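Local coordinates for ribose ABC transporter, substrate binding protein (Conexibacter woesei, PDB 4KQ9) that probably binds a sugar such as ribose outside the cytoplasmic membrane and delivers it to an ABC importer, as other type I periplasmic binding proteins do, at residues A[50-53]-A[54-58]; A[80-83]-A[84-88]; A[247-250]-A[251-255]; A[256-259]-A[260-264]. The protein carries 1 engineered substitution. All blocks are in the same frame, centred on the assembly; numbering follows the deposited sequence.

All four contacts lie within single helices, between residues about one turn apart; they follow one another without nesting or crossing, and none closes a long loop. Contact 1 lies in helix 49-61, after strand 39-45, and contact 2 at the end of helix 78-86, between strands 66-69 and 91-94. These two helices touch through Thr80, which meets Ile53, Ile56 and Asp57; the centres of contacts 1 and 2 lie about 13 Å apart. Contacts 3 and 4 adjoin within helix 247-264, which packs on strand 91-94 and helix 20-35 of the same lobe. Contacts 2 and 4 do not touch, their nearest atoms about 7 Å apart. All three helices pack against strands of the six-stranded parallel sheet.

Contact 1: residues A[50-53]-A[54-58]; sequences GKQI and DSIDN
Gly50 to Asn58 form a regular stretch of alpha-helix in which the amides of Asp54, Ser55, Ile56 and Asp57 each bond the carbonyl four residues earlier, from Asp54 N to Gly50 O at 3.2 Å to Asp57 N to Ile53 O at 2.8 Å. Ile53 and Asp57 lie side by side and point the same way. Ile53 CG2, set opposite the backbone N (chi1 -69° for CG1), stands 3.3 Å from Asp57 OD2, so a methyl meets a carboxylate oxygen with no polar bond between them. On the buried side Gln52 and Ile56 touch more loosely, Gln52 CG being 4.2 Å from Ile56 CD1. The amide end of Gln52 is held at three points: OE1 accepts from Ile72 N, while NE2 donates to Ser70 O and, in strand 9-15, to Ser13 OG. Ser55 OG is bonded to Ser43 OG of strand 39-45. The carboxylate of Asp54 folds back beside its own turn, with CG 3.4 Å from Gly50 O. The helix is thus amphipathic: Gln52, Ser55 and Ile56 fasten helix 49-61 to the parallel sheet by polar bonds and apolar packing, while Asp54 and Asp57 are exposed, Asp57 also touching Thr80 of helix 78-86.

Contact 2: residues A[80-83]-A[84-88]; sequences TIKG and AVEDG
Lys82 and Glu86 come alongside each other because their first torsions differ: in Lys82 CG is opposite the backbone N (chi1 -165°), whereas in Glu86 it lies opposite the carbonyl carbon (chi1 -67°) and leans back over the preceding turn. The two chains point the same way, and Lys82 CG approaches Glu86 OE2 to 4.1 Å. Lys82 then bends at its third torsion, and its NZ remains 5.2 Å from Glu86 OE2. The opposite charges probably attract across that gap, but they form no salt bridge. Glu86 CG rests 3.4 Å from Lys82 O, the same carbonyl that receives the nearly straight bond from Glu86 N (173° at the hydrogen). Farther round the helix, Val85 CG2 lies beside the backbone N and packs 3.4 Å from Ile81 O. Ala84 N donates to Thr80 O and Val85 N to Ile81 O, but the last bond of the series, Asp87 N to Gly83 O, is weak. Ile81, Ala84 and Val85 turn their apolar groups onto Val91 of the next strand, and Ala84 also meets Val60 of helix 49-61. The helix finishes at Gly88, whose positive phi lets the chain turn so that Gly88 N reaches Val85 O at 2.6 Å and Val89 N reaches Ala84 O. This is a Schellman motif with Gly88 as C-prime residue, ending the helix of a beta-alpha-beta unit, strand 66-69, helix 78-86 and strand 91-94, in the Rossmann-like lobe of a periplasmic binding protein.

Contact 3: residues A[247-250]-A[251-255]; sequences AYEQ and GGIAI
Glu249 and Ile253, one turn apart, meet through aliphatic carbons, Glu249 CG lying 3.9 Å from Ile253 CD1 where the two side chains cross obliquely. Their conformations explain the encounter. Glu249 places CG opposite the backbone N (chi1 -159°) and runs on extended, so that its methylene meets the isoleucine while the carboxylate leads away from it. Ile253 puts CG1 opposite the carbonyl carbon (chi1 -75°), which lays the longer branch back along the preceding turn: CG1 is 3.4 Å and CD1 3.7 Å from Glu249 O. That same oxygen receives the bond from Ile253 N at 2.9 Å, so the isoleucine addresses one carbonyl with both its amide and its hydrocarbon branch. Gln250 has its CG beside the backbone N and an extended chain beyond it. Its NE2 donates to Gln245 O, just ahead of the helix, tying the side-chain amide to the incoming chain. One turn on, Ala254 N bonds Gln250 O, and Ala254 CB stands 3.6 Å from that oxygen. Gly251 and Gly252 present only backbone here; Gly251 N donates to Ala247 O, while the bond from Gly252 N to Tyr248 O, at 3.3 Å, is weak. A backbone bond also links Glu249 with Cys296, which is joined by a disulfide to Cys246, right before the helix. Around this first part of helix 247-264, Ala247 and Tyr248 pack on helix 20-35, Gln250 and Ala254 reach Leu94 of strand 91-94, and Glu249 lies against Pro275 in the loop between strands 271-273 and 277-280.

Contact 4: residues A[256-259]-A[260-264]; sequences DVMA and DYLET
Leu262 reaches back over Met258, a selenomethionine one turn earlier, and can be followed outward atom by atom. Its CB lies 3.7 Å from Met258 O, the carbonyl that also accepts the backbone bond from Leu262 N. CG, turned opposite the carbonyl carbon (chi1 -65°), comes closer to that oxygen, at 3.4 Å. At the tip, CD1 is 4.0 Å from Met258 O and 4.1 Å from Met258 CG, the latter an apolar touch where the two chains cross at a slant. Met258 holds its CG opposite the backbone N and then bends at both later torsions, carrying the selenium onward from this meeting point. Both side chains pack on Val10 of strand 9-15, and Met258 also on Ile92 of strand 91-94; these contacts pack helix 247-264 against the parallel sheet of the Rossmann-like lobe typical of type I periplasmic binding proteins. A different side of the helix is acidic. Asp256 OD1 and Asp260 OD1 are 5.4 Å apart, and both form salt bridges with Arg36, as does Glu263 OE1; the shared guanidinium probably offsets the repulsion among the carboxylates. Gln32 NE2 gives Asp256 OD1 a further bond. Asp260 CG sits 3.3 Å from Asp256 O, which also accepts the bond from Asp260 N. At the end of the helix Asp260 O takes two donors from opposite faces of its plane: Thr264 N at 3.0 Å and Thr264 OG1 at 2.9 Å, the hydroxyl approaching 36° out of that plane. Thr264 OG1 is also hydrogen-bonded to Lys266 N, while Tyr261 OH is hydrogen-bonded to Lys267 NZ.

Contact 1: residues A[50-53]-A[54-58]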
# COMPACT_ATOMS: atom_id res chain seq x y z
N GLY A 50 16.28 9.12 -10.71
CA GLY A 50 17.67 9.45 -10.78
C GLY A 50 18.18 9.91 -9.46
O GLY A 50 19.30 9.61 -9.10
N LYS A 51 17.38 10.63 -8.71
CA LYS A 51 17.83 11.15 -7.44
C LYS A 51 17.93 10.00 -6.41
O LYS A 51 18.82 9.98 -5.52
CB LYS A 51 16.84 12.21 -6.94
CG LYS A 51 17.48 13.46 -6.34
CD LYS A 51 18.22 13.12 -5.06
CE LYS A 51 18.17 14.28 -4.07
NZ LYS A 51 16.92 14.30 -3.29
N GLN A 52 16.98 9.08 -6.50
CA GLN A 52 16.99 7.95 -5.54
C GLN A 52 18.20 7.05 -5.80
O GLN A 52 18.86 6.62 -4.86
CB GLN A 52 15.70 7.12 -5.56
CG GLN A 52 15.55 6.42 -4.18
CD GLN A 52 14.33 5.50 -4.03
OE1 GLN A 52 13.54 5.27 -4.96
NE2 GLN A 52 14.20 4.96 -2.82
N ILE A 53 18.48 6.82 -7.07
CA ILE A 53 19.68 6.09 -7.51
C ILE A 53 20.98 6.68 -6.94
O ILE A 53 21.83 5.93 -6.45
CB ILE A 53 19.73 6.02 -9.02
CG1 ILE A 53 18.63 5.10 -9.49
CG2 ILE A 53 21.08 5.50 -9.50
CD1 ILE A 53 18.44 5.10 -10.98
N ASP A 54 21.14 8.00 -6.97
CA ASP A 54 22.35 8.60 -6.41
C ASP A 54 22.35 8.38 -4.93
O ASP A 54 23.41 8.17 -4.29
CB ASP A 54 22.43 10.14 -6.62
CG ASP A 54 22.35 10.59 -8.08
OD1 ASP A 54 22.67 9.82 -9.02
OD2 ASP A 54 21.96 11.77 -8.28
N SER A 55 21.16 8.48 -4.34
CA SER A 55 21.12 8.41 -2.88
C SER A 55 21.54 6.98 -2.43
O SER A 55 22.29 6.81 -1.47
CB SER A 55 19.75 8.80 -2.36
OG SER A 55 19.70 8.63 -0.96
N ILE A 56 21.10 5.98 -3.19
CA ILE A 56 21.36 4.58 -2.88
C ILE A 56 22.85 4.31 -3.14
O ILE A 56 23.57 3.83 -2.24
CB ILE A 56 20.50 3.66 -3.76
CG1 ILE A 56 19.07 3.65 -3.20
CG2 ILE A 56 21.09 2.25 -3.82
CD1 ILE A 56 18.07 3.02 -4.12
N ASP A 57 23.25 4.60 -4.39
CA ASP A 57 24.68 4.51 -4.83
C ASP A 57 25.56 5.12 -3.77
O ASP A 57 26.59 4.59 -3.42
CB ASP A 57 24.93 5.25 -6.17
CG ASP A 57 24.53 4.43 -7.40
OD1 ASP A 57 24.52 3.18 -7.35
OD2 ASP A 57 24.22 5.04 -8.47
N ASN A 58 25.12 6.24 -3.22
CA ASN A 58 25.89 6.90 -2.23
C ASN A 58 25.92 6.18 -0.89
O ASN A 58 26.98 6.08 -0.24
CB ASN A 58 25.37 8.31 -2.03
CG ASN A 58 26.02 8.99 -0.86
OD1 ASN A 58 27.25 9.08 -0.79
ND2 ASN A 58 25.21 9.43 0.09

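Contact 2: residues A[80-83]-A[84-88]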
# COMPACT_ATOMS: atom_id res chain seq x y z
N THR A 80 20.97 -0.52 -9.86
CA THR A 80 21.53 -0.02 -8.63
C THR A 80 21.33 -0.99 -7.43
O THR A 80 22.24 -1.29 -6.69
CB THR A 80 20.84 1.32 -8.29
OG1 THR A 80 20.64 2.07 -9.49
CG2 THR A 80 21.67 2.11 -7.28
N ILE A 81 20.13 -1.50 -7.24
CA ILE A 81 19.91 -2.34 -6.06
C ILE A 81 20.66 -3.68 -6.29
O ILE A 81 21.36 -4.17 -5.42
CB ILE A 81 18.41 -2.48 -5.80
CG1 ILE A 81 17.88 -1.11 -5.38
CG2 ILE A 81 18.19 -3.56 -4.73
CD1 ILE A 81 16.37 -0.98 -5.42
N LYS A 82 20.58 -4.22 -7.49
CA LYS A 82 21.42 -5.37 -7.89
C LYS A 82 22.90 -5.09 -7.62
O LYS A 82 23.66 -5.97 -7.17
CB LYS A 82 21.20 -5.66 -9.36
CG LYS A 82 21.71 -7.01 -9.79
CD LYS A 82 21.12 -7.46 -11.12
CE LYS A 82 21.92 -6.94 -12.31
NZ LYS A 82 21.71 -7.81 -13.50
N GLY A 83 23.30 -3.84 -7.82
CA GLY A 83 24.66 -3.46 -7.54
C GLY A 83 25.00 -3.54 -6.09
O GLY A 83 26.10 -4.00 -5.74
N ALA A 84 24.08 -3.06 -5.22
CA ALA A 84 24.28 -3.12 -3.76
C ALA A 84 24.43 -4.58 -3.21
O ALA A 84 25.25 -4.86 -2.32
CB ALA A 84 23.14 -2.41 -3.06
N VAL A 85 23.60 -5.46 -3.75
CA VAL A 85 23.59 -6.86 -3.39
C VAL A 85 24.97 -7.48 -3.74
O VAL A 85 25.67 -7.99 -2.89
CB VAL A 85 22.49 -7.60 -4.16
CG1 VAL A 85 22.57 -9.09 -3.87
CG2 VAL A 85 21.09 -7.11 -3.79
N GLU A 86 25.35 -7.37 -5.01
CA GLU A 86 26.65 -7.90 -5.49
C GLU A 86 27.84 -7.29 -4.78
O GLU A 86 28.93 -7.83 -4.82
CB GLU A 86 26.75 -7.70 -6.99
CG GLU A 86 25.74 -8.58 -7.72
CD GLU A 86 25.71 -8.34 -9.22
OE1 GLU A 86 26.19 -7.28 -9.68
OE2 GLU A 86 25.18 -9.21 -9.95
N ASP A 87 27.60 -6.18 -4.09
CA ASP A 87 28.60 -5.57 -3.25
C ASP A 87 28.51 -6.06 -1.82
O ASP A 87 29.15 -5.49 -0.92
CB ASP A 87 28.47 -4.05 -3.30
CG ASP A 87 29.26 -3.43 -4.45
OD1 ASP A 87 30.14 -4.13 -5.02
OD2 ASP A 87 29.02 -2.24 -4.78
N GLY A 88 27.70 -7.10 -1.62
CA GLY A 88 27.54 -7.76 -0.33
C GLY A 88 26.70 -7.03 0.70
O GLY A 88 26.75 -7.39 1.86

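Contact 3: residues A[247-250]-A[251-255]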
# COMPACT_ATOMS: atom_id res chain seq x y z
N ALA A 247 1.35 1.24 7.50
CA ALA A 247 2.67 1.80 7.17
C ALA A 247 3.60 1.75 8.35
O ALA A 247 4.79 1.38 8.24
CB ALA A 247 2.50 3.22 6.73
N TYR A 248 3.09 2.12 9.51
CA TYR A 248 3.90 2.12 10.73
C TYR A 248 4.45 0.73 11.07
O TYR A 248 5.66 0.57 11.41
CB TYR A 248 3.08 2.66 11.91
CG TYR A 248 3.95 2.95 13.14
CD1 TYR A 248 4.60 4.15 13.29
CD2 TYR A 248 4.09 2.00 14.14
CE1 TYR A 248 5.39 4.41 14.42
CE2 TYR A 248 4.87 2.25 15.26
CZ TYR A 248 5.52 3.45 15.37
OH TYR A 248 6.26 3.68 16.48
N GLU A 249 3.59 -0.28 11.02
CA GLU A 249 4.00 -1.64 11.23
C GLU A 249 4.99 -2.15 10.19
O GLU A 249 5.87 -2.96 10.54
CB GLU A 249 2.78 -2.52 11.27
CG GLU A 249 3.00 -3.84 11.96
CD GLU A 249 1.71 -4.58 12.43
OE1 GLU A 249 0.52 -4.12 12.24
OE2 GLU A 249 1.92 -5.65 13.05
N GLN A 250 4.80 -1.77 8.92
CA GLN A 250 5.71 -2.18 7.92
C GLN A 250 7.16 -1.80 8.32
O GLN A 250 8.11 -2.59 8.12
CB GLN A 250 5.38 -1.57 6.56
CG GLN A 250 4.09 -2.11 5.96
CD GLN A 250 4.05 -1.97 4.44
OE1 GLN A 250 5.04 -2.19 3.78
NE2 GLN A 250 2.92 -1.62 3.90
N GLY A 251 7.31 -0.56 8.76
CA GLY A 251 8.63 -0.03 9.13
C GLY A 251 9.26 -0.80 10.27
O GLY A 251 10.43 -1.14 10.18
N GLY A 252 8.46 -1.17 11.26
CA GLY A 252 8.93 -1.97 12.39
C GLY A 252 9.35 -3.37 11.96
O GLY A 252 10.36 -3.90 12.38
N ILE A 253 8.55 -3.97 11.12
CA ILE A 253 8.80 -5.32 10.67
C ILE A 253 10.07 -5.37 9.85
O ILE A 253 10.90 -6.29 10.04
CB ILE A 253 7.58 -5.89 9.88
CG1 ILE A 253 6.45 -6.25 10.82
CG2 ILE A 253 7.94 -7.15 9.11
CD1 ILE A 253 5.13 -6.53 10.07
N ALA A 254 10.25 -4.44 8.93
CA ALA A 254 11.48 -4.41 8.14
C ALA A 254 12.73 -4.31 9.01
O ALA A 254 13.73 -5.03 8.77
CB ALA A 254 11.46 -3.28 7.12
N ILE A 255 12.66 -3.49 10.04
CA ILE A 255 13.78 -3.35 10.97
C ILE A 255 14.00 -4.67 11.73
O ILE A 255 15.07 -5.09 11.87
CB ILE A 255 13.61 -2.19 11.99
CG1 ILE A 255 13.80 -0.83 11.35
CG2 ILE A 255 14.62 -2.28 13.14
CD1 ILE A 255 15.09 -0.70 10.60

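Contact 4: residues A[256-259]-A[260-264]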
# COMPACT_ATOMS: atom_id res chain seq x y z
N ASP A 256 12.95 -5.26 12.25
CA ASP A 256 13.06 -6.52 12.95
C ASP A 256 13.66 -7.65 12.06
O ASP A 256 14.45 -8.38 12.50
CB ASP A 256 11.77 -6.95 13.56
CG ASP A 256 11.56 -6.36 14.96
OD1 ASP A 256 12.53 -5.96 15.65
OD2 ASP A 256 10.42 -6.28 15.32
N VAL A 257 13.22 -7.73 10.82
CA VAL A 257 13.79 -8.66 9.88
C VAL A 257 15.30 -8.43 9.70
O VAL A 257 16.09 -9.30 9.83
CB VAL A 257 13.04 -8.61 8.55
CG1 VAL A 257 13.71 -9.49 7.55
CG2 VAL A 257 11.62 -9.09 8.79
N MSE A 258 15.67 -7.22 9.41
CA MSE A 258 17.06 -6.90 9.27
C MSE A 258 17.82 -7.14 10.53
O MSE A 258 18.89 -7.76 10.48
CB MSE A 258 17.25 -5.46 8.84
CG MSE A 258 18.70 -5.04 8.68
SE MSE A 258 19.47 -5.93 7.08
CE MSE A 258 18.68 -4.81 5.73
N ALA A 259 17.34 -6.68 11.68
CA ALA A 259 18.12 -6.90 12.92
C ALA A 259 18.25 -8.40 13.30
O ALA A 259 19.34 -8.85 13.71
CB ALA A 259 17.58 -6.09 14.07
N ASP A 260 17.22 -9.20 13.06
CA ASP A 260 17.33 -10.61 13.34
C ASP A 260 18.36 -11.26 12.40
O ASP A 260 19.12 -12.15 12.83
CB ASP A 260 16.01 -11.38 13.19
CG ASP A 260 14.99 -11.09 14.29
OD1 ASP A 260 15.33 -10.53 15.36
OD2 ASP A 260 13.80 -11.44 14.08
N TYR A 261 18.34 -10.90 11.12
CA TYR A 261 19.35 -11.42 10.19
C TYR A 261 20.79 -11.00 10.61
O TYR A 261 21.72 -11.86 10.60
CB TYR A 261 19.10 -10.96 8.79
CG TYR A 261 20.12 -11.37 7.79
CD1 TYR A 261 20.21 -12.68 7.43
CD2 TYR A 261 20.96 -10.44 7.14
CE1 TYR A 261 21.12 -13.11 6.51
CE2 TYR A 261 21.92 -10.87 6.22
CZ TYR A 261 21.96 -12.23 5.90
OH TYR A 261 22.80 -12.76 4.94
N LEU A 262 20.99 -9.74 10.94
CA LEU A 262 22.33 -9.29 11.39
C LEU A 262 22.78 -9.98 12.69
O LEU A 262 23.97 -10.21 12.90
CB LEU A 262 22.39 -7.81 11.52
CG LEU A 262 22.23 -6.98 10.25
CD1 LEU A 262 22.23 -5.50 10.64
CD2 LEU A 262 23.26 -7.25 9.17
N GLU A 263 21.84 -10.42 13.51
CA GLU A 263 22.14 -11.05 14.77
C GLU A 263 22.44 -12.55 14.65
O GLU A 263 23.30 -13.06 15.36
CB GLU A 263 20.93 -10.81 15.66
CG GLU A 263 20.93 -11.48 16.98
CD GLU A 263 19.74 -11.03 17.82
OE1 GLU A 263 19.52 -9.78 17.97
OE2 GLU A 263 19.03 -11.92 18.29
N THR A 264 21.76 -13.25 13.74
CA THR A 264 21.77 -14.69 13.69
C THR A 264 22.36 -15.27 12.40
O THR A 264 22.64 -16.47 12.34
CB THR A 264 20.36 -15.25 13.83
OG1 THR A 264 19.63 -15.00 12.63
CG2 THR A 264 19.60 -14.61 15.05